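Long-range contact in D-psicose 3-epimerase (Agrobacterium tumefaciens, PDB 2HK0), which interconverts D-fructose and D-psicose by epimerising the ketose at C3, a reaction in which a bound metal has a pivotal role: residues N197-I209 with A221-R235. Sequence-based numbering, arbitrary orientation.
Sequences NVKVMLDTFHMNI and AGPLLGHFHTGESNR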
loop_
_atom_site.group_PDB
_atom_site.type_symbol
_atom_site.label_atom_id
_atom_site.label_comp_id
_atom_site.label_asym_id
_atom_site.label_seq_id
_atom_site.Cartn_x
_atom_site.Cartn_y
_atom_site.Cartn_z
ATOM N N ASN A 197 -14.899 -10.345 30.899
ATOM C CA ASN A 197 -15.128 -8.947 30.547
ATOM C C ASN A 197 -13.858 -8.111 30.401
ATOM O O ASN A 197 -13.907 -6.885 30.527
ATOM C CB ASN A 197 -16.083 -8.292 31.570
ATOM C CG ASN A 197 -15.473 -8.196 32.958
ATOM O OD1 ASN A 197 -14.830 -9.131 33.431
ATOM N ND2 ASN A 197 -15.677 -7.064 33.616
ATOM N N VAL A 198 -12.722 -8.768 30.160
ATOM C CA VAL A 198 -11.460 -8.064 29.947
ATOM C C VAL A 198 -11.112 -8.391 28.499
ATOM O O VAL A 198 -11.029 -9.561 28.112
ATOM C CB VAL A 198 -10.352 -8.527 30.916
ATOM C CG1 VAL A 198 -9.039 -7.824 30.583
ATOM C CG2 VAL A 198 -10.761 -8.182 32.373
ATOM N N LYS A 199 -10.926 -7.336 27.708
ATOM C CA LYS A 199 -10.683 -7.442 26.278
ATOM C C LYS A 199 -9.432 -6.694 25.822
ATOM O O LYS A 199 -8.866 -5.874 26.557
ATOM C CB LYS A 199 -11.888 -6.845 25.533
ATOM C CG LYS A 199 -13.246 -7.428 25.927
ATOM C CD LYS A 199 -13.381 -8.856 25.429
ATOM C CE LYS A 199 -14.588 -9.568 26.046
ATOM N NZ LYS A 199 -15.835 -8.795 25.849
ATOM N N VAL A 200 -9.024 -6.965 24.587
ATOM C CA VAL A 200 -7.867 -6.302 24.015
ATOM C C VAL A 200 -8.363 -5.081 23.260
ATOM O O VAL A 200 -9.462 -5.092 22.697
ATOM C CB VAL A 200 -7.105 -7.218 23.022
ATOM C CG1 VAL A 200 -5.981 -6.441 22.352
ATOM C CG2 VAL A 200 -6.506 -8.412 23.773
HETATM N N MSE A 201 -7.548 -4.032 23.248
HETATM C CA MSE A 201 -7.896 -2.801 22.537
HETATM C C MSE A 201 -6.743 -2.383 21.631
HETATM O O MSE A 201 -5.591 -2.305 22.078
HETATM C CB MSE A 201 -8.187 -1.702 23.547
HETATM C CG MSE A 201 -8.408 -0.368 22.947
HETATM SE SE MSE A 201 -8.782 0.927 24.333
HETATM C CE MSE A 201 -8.531 2.541 23.259
ATOM N N LEU A 202 -7.044 -2.122 20.362
ATOM C CA LEU A 202 -6.018 -1.716 19.395
ATOM C C LEU A 202 -6.255 -0.287 18.904
ATOM O O LEU A 202 -7.387 0.201 18.881
ATOM C CB LEU A 202 -5.993 -2.683 18.200
ATOM C CG LEU A 202 -5.714 -4.146 18.564
ATOM C CD1 LEU A 202 -5.717 -5.022 17.299
ATOM C CD2 LEU A 202 -4.369 -4.236 19.294
ATOM N N ASP A 203 -5.181 0.357 18.463
ATOM C CA ASP A 203 -5.233 1.752 18.025
ATOM C C ASP A 203 -4.334 1.882 16.778
ATOM O O ASP A 203 -3.147 1.556 16.838
ATOM C CB ASP A 203 -4.720 2.594 19.194
ATOM C CG ASP A 203 -4.727 4.076 18.917
ATOM O OD1 ASP A 203 -4.451 4.475 17.765
ATOM O OD2 ASP A 203 -4.974 4.842 19.872
ATOM N N THR A 204 -4.889 2.350 15.656
ATOM C CA THR A 204 -4.097 2.448 14.439
ATOM C C THR A 204 -2.811 3.238 14.580
ATOM O O THR A 204 -1.816 2.889 13.962
ATOM C CB THR A 204 -4.907 2.999 13.247
ATOM O OG1 THR A 204 -5.471 4.276 13.577
ATOM C CG2 THR A 204 -6.008 2.017 12.885
ATOM N N PHE A 205 -2.816 4.275 15.401
ATOM C CA PHE A 205 -1.609 5.070 15.609
ATOM C C PHE A 205 -0.475 4.214 16.200
ATOM O O PHE A 205 0.690 4.321 15.777
ATOM C CB PHE A 205 -1.908 6.256 16.544
ATOM C CG PHE A 205 -0.670 7.029 16.984
ATOM C CD1 PHE A 205 0.052 7.807 16.078
ATOM C CD2 PHE A 205 -0.233 6.969 18.305
ATOM C CE1 PHE A 205 1.200 8.518 16.485
ATOM C CE2 PHE A 205 0.915 7.678 18.728
ATOM C CZ PHE A 205 1.628 8.452 17.810
ATOM N N HIS A 206 -0.820 3.363 17.162
ATOM C CA HIS A 206 0.171 2.531 17.833
ATOM C C HIS A 206 0.538 1.328 16.980
ATOM O O HIS A 206 1.702 0.923 16.924
ATOM C CB HIS A 206 -0.368 2.087 19.199
ATOM C CG HIS A 206 -0.693 3.232 20.112
ATOM N ND1 HIS A 206 0.263 4.111 20.562
ATOM C CD2 HIS A 206 -1.867 3.651 20.647
ATOM C CE1 HIS A 206 -0.303 5.026 21.332
ATOM N NE2 HIS A 206 -1.595 4.770 21.400
HETATM N N MSE A 207 -0.460 0.754 16.321
HETATM C CA MSE A 207 -0.204 -0.387 15.448
HETATM C C MSE A 207 0.771 0.028 14.332
HETATM O O MSE A 207 1.628 -0.756 13.920
HETATM C CB MSE A 207 -1.506 -0.870 14.800
HETATM C CG MSE A 207 -2.546 -1.414 15.733
HETATM SE SE MSE A 207 -4.115 -1.936 14.660
HETATM C CE MSE A 207 -5.160 -0.406 14.851
ATOM N N ASN A 208 0.628 1.265 13.847
ATOM C CA ASN A 208 1.470 1.774 12.766
ATOM C C ASN A 208 2.951 1.678 13.102
ATOM O O ASN A 208 3.783 1.505 12.219
ATOM C CB ASN A 208 1.118 3.232 12.442
ATOM C CG ASN A 208 1.850 3.742 11.209
ATOM O OD1 ASN A 208 1.667 3.214 10.113
ATOM N ND2 ASN A 208 2.687 4.759 11.386
ATOM N N ILE A 209 3.286 1.797 14.378
ATOM C CA ILE A 209 4.682 1.722 14.765
ATOM C C ILE A 209 5.146 0.284 15.044
ATOM O O ILE A 209 6.114 -0.198 14.443
ATOM C CB ILE A 209 4.942 2.557 16.029
ATOM C CG1 ILE A 209 4.614 4.031 15.752
ATOM C CG2 ILE A 209 6.399 2.357 16.506
ATOM C CD1 ILE A 209 4.648 4.918 16.990
ATOM N N ALA A 221 -6.152 -10.409 17.463
ATOM C CA ALA A 221 -7.018 -9.983 18.566
ATOM C C ALA A 221 -8.302 -10.793 18.486
ATOM O O ALA A 221 -8.842 -11.237 19.503
ATOM C CB ALA A 221 -7.335 -8.488 18.450
ATOM N N GLY A 222 -8.791 -10.959 17.260
ATOM C CA GLY A 222 -9.990 -11.736 17.007
ATOM C C GLY A 222 -11.157 -11.517 17.952
ATOM O O GLY A 222 -11.593 -10.389 18.170
ATOM N N PRO A 223 -11.683 -12.594 18.542
ATOM C CA PRO A 223 -12.816 -12.492 19.466
ATOM C C PRO A 223 -12.544 -11.626 20.694
ATOM O O PRO A 223 -13.483 -11.176 21.343
ATOM C CB PRO A 223 -13.088 -13.956 19.836
ATOM C CG PRO A 223 -12.574 -14.716 18.624
ATOM C CD PRO A 223 -11.271 -14.003 18.377
ATOM N N LEU A 224 -11.275 -11.399 21.019
ATOM C CA LEU A 224 -10.923 -10.578 22.184
ATOM C C LEU A 224 -10.861 -9.067 21.913
ATOM O O LEU A 224 -10.628 -8.282 22.843
ATOM C CB LEU A 224 -9.580 -11.027 22.778
ATOM C CG LEU A 224 -9.599 -12.430 23.407
ATOM C CD1 LEU A 224 -8.208 -12.790 23.936
ATOM C CD2 LEU A 224 -10.642 -12.473 24.525
ATOM N N LEU A 225 -11.068 -8.654 20.662
ATOM C CA LEU A 225 -11.012 -7.225 20.342
ATOM C C LEU A 225 -12.279 -6.609 20.911
ATOM O O LEU A 225 -13.378 -6.903 20.429
ATOM C CB LEU A 225 -10.982 -6.994 18.824
ATOM C CG LEU A 225 -10.146 -5.842 18.222
ATOM C CD1 LEU A 225 -10.909 -5.214 17.079
ATOM C CD2 LEU A 225 -9.758 -4.828 19.218
ATOM N N GLY A 226 -12.131 -5.750 21.916
ATOM C CA GLY A 226 -13.299 -5.131 22.521
ATOM C C GLY A 226 -13.497 -3.651 22.246
ATOM O O GLY A 226 -14.591 -3.131 22.457
ATOM N N HIS A 227 -12.454 -2.973 21.770
ATOM C CA HIS A 227 -12.520 -1.537 21.486
ATOM C C HIS A 227 -11.441 -1.217 20.435
ATOM O O HIS A 227 -10.431 -1.920 20.341
ATOM C CB HIS A 227 -12.278 -0.757 22.784
ATOM C CG HIS A 227 -12.872 0.616 22.792
ATOM N ND1 HIS A 227 -14.136 0.886 22.307
ATOM C CD2 HIS A 227 -12.389 1.794 23.260
ATOM C CE1 HIS A 227 -14.406 2.169 22.474
ATOM N NE2 HIS A 227 -13.362 2.744 23.051
ATOM N N PHE A 228 -11.651 -0.166 19.649
ATOM C CA PHE A 228 -10.731 0.180 18.563
ATOM C C PHE A 228 -10.619 1.694 18.378
ATOM O O PHE A 228 -11.629 2.405 18.341
ATOM C CB PHE A 228 -11.262 -0.457 17.267
ATOM C CG PHE A 228 -10.262 -0.523 16.130
ATOM C CD1 PHE A 228 -9.131 -1.322 16.219
ATOM C CD2 PHE A 228 -10.512 0.146 14.930
ATOM C CE1 PHE A 228 -8.258 -1.465 15.130
ATOM C CE2 PHE A 228 -9.650 0.016 13.828
ATOM C CZ PHE A 228 -8.524 -0.790 13.926
ATOM N N HIS A 229 -9.389 2.178 18.246
ATOM C CA HIS A 229 -9.138 3.603 18.044
ATOM C C HIS A 229 -8.538 3.833 16.659
ATOM O O HIS A 229 -7.722 3.028 16.185
ATOM C CB HIS A 229 -8.157 4.130 19.105
ATOM C CG HIS A 229 -8.812 4.534 20.387
ATOM N ND1 HIS A 229 -8.127 5.162 21.406
ATOM C CD2 HIS A 229 -10.102 4.465 20.787
ATOM C CE1 HIS A 229 -8.969 5.471 22.374
ATOM N NE2 HIS A 229 -10.176 5.059 22.023
ATOM N N THR A 230 -8.909 4.944 16.025
ATOM C CA THR A 230 -8.402 5.256 14.696
ATOM C C THR A 230 -7.801 6.654 14.564
ATOM O O THR A 230 -8.174 7.587 15.283
ATOM C CB THR A 230 -9.497 5.145 13.651
ATOM O OG1 THR A 230 -10.605 5.950 14.066
ATOM C CG2 THR A 230 -9.937 3.687 13.491
ATOM N N GLY A 231 -6.887 6.775 13.608
ATOM C CA GLY A 231 -6.217 8.033 13.326
ATOM C C GLY A 231 -5.132 7.731 12.313
ATOM O O GLY A 231 -4.743 6.570 12.154
ATOM N N GLU A 232 -4.641 8.748 11.614
ATOM C CA GLU A 232 -3.584 8.518 10.645
ATOM C C GLU A 232 -2.296 8.373 11.457
ATOM O O GLU A 232 -2.310 8.541 12.680
ATOM C CB GLU A 232 -3.505 9.681 9.647
ATOM C CG GLU A 232 -4.738 9.812 8.715
ATOM C CD GLU A 232 -4.908 8.626 7.741
ATOM O OE1 GLU A 232 -3.931 7.863 7.555
ATOM O OE2 GLU A 232 -6.013 8.473 7.145
ATOM N N SER A 233 -1.188 8.062 10.792
ATOM C CA SER A 233 0.072 7.839 11.488
ATOM C C SER A 233 0.515 9.030 12.320
ATOM O O SER A 233 1.191 8.853 13.353
ATOM C CB SER A 233 1.178 7.478 10.491
ATOM O OG SER A 233 1.571 8.613 9.737
ATOM N N ASN A 234 0.169 10.234 11.864
ATOM C CA ASN A 234 0.526 11.451 12.593
ATOM C C ASN A 234 -0.681 12.044 13.312
ATOM O O ASN A 234 -0.679 13.220 13.700
ATOM C CB ASN A 234 1.189 12.490 11.670
ATOM C CG ASN A 234 0.353 12.809 10.431
ATOM O OD1 ASN A 234 -0.846 12.519 10.386
ATOM N ND2 ASN A 234 0.989 13.422 9.418
ATOM N N ARG A 235 -1.719 11.218 13.461
ATOM C CA ARG A 235 -2.929 11.570 14.220
ATOM C C ARG A 235 -3.983 12.478 13.607
ATOM O O ARG A 235 -4.803 13.029 14.333
ATOM C CB ARG A 235 -2.539 12.142 15.584
ATOM C CG ARG A 235 -1.569 11.272 16.341
ATOM C CD ARG A 235 -2.322 10.334 17.240
ATOM N NE ARG A 235 -1.708 10.319 18.542
ATOM C CZ ARG A 235 -2.174 9.656 19.590
ATOM N NH1 ARG A 235 -3.282 8.939 19.500
ATOM N NH2 ARG A 235 -1.505 9.710 20.727
HETATM O O HOH W 1 2.077 6.133 14.047
#
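Arg-235 lays its guanidinium flat on one face of the Phe-205 ring, the planes 3° apart and Arg-235 CZ 3.9 Å from the ring centroid, a cation-pi stack, with the arginine's CD making a CH-pi contact over the same face. A bend at chi2 (-93°) and another at chi3 fold the arginine chain back over the ring. At the ring's edge lies Ser-233 O, 3.1 Å from Phe-205 CD1, one aromatic serving two partners, a charged plane on its face and a carbonyl oxygen at its edge. Close by, Thr-204 OG1 donates to a lone pair of Gly-231 O at 2.8 Å, tying the first turn of helix 204-209 to the loop after strand 225-230. Strands 198-203 and 225-230 are the sixth and seventh of a TIM barrel, parallel neighbours joined through helices 204-210 and 214-221, a beta-alpha-beta crossover; such barrels place their active sites at the C-terminal strand ends. Gly-226 N to Val-200 O and His-229 N to Leu-202 O, each 2.9 Å, hold them in register. Side chains then alternate: Leu-202 packs outward, its CB 4.0 Å from Phe-228 CD1, while Met-201 (selenomethionine), Asp-203, His-227 and His-229 face the barrel interior. There Met-201 runs beside His-227, Met-201 SE at the imidazole edge, 3.9 Å from His-227 CD2; His-227 NE2 and His-229 NE2 each hydrogen-bond to a carboxylate oxygen of Glu-54, across the barrel. Asp-203 OD1 caps helix 204-209 by accepting from Phe-205 N at 2.9 Å, 21° out of the carboxylate plane. Further out, one water bridges Phe-205 O, Asn-208 ND2 and Ser-233 O, and Ser-233 OG hydrogen-bonds to Ile-209 O of the second subunit.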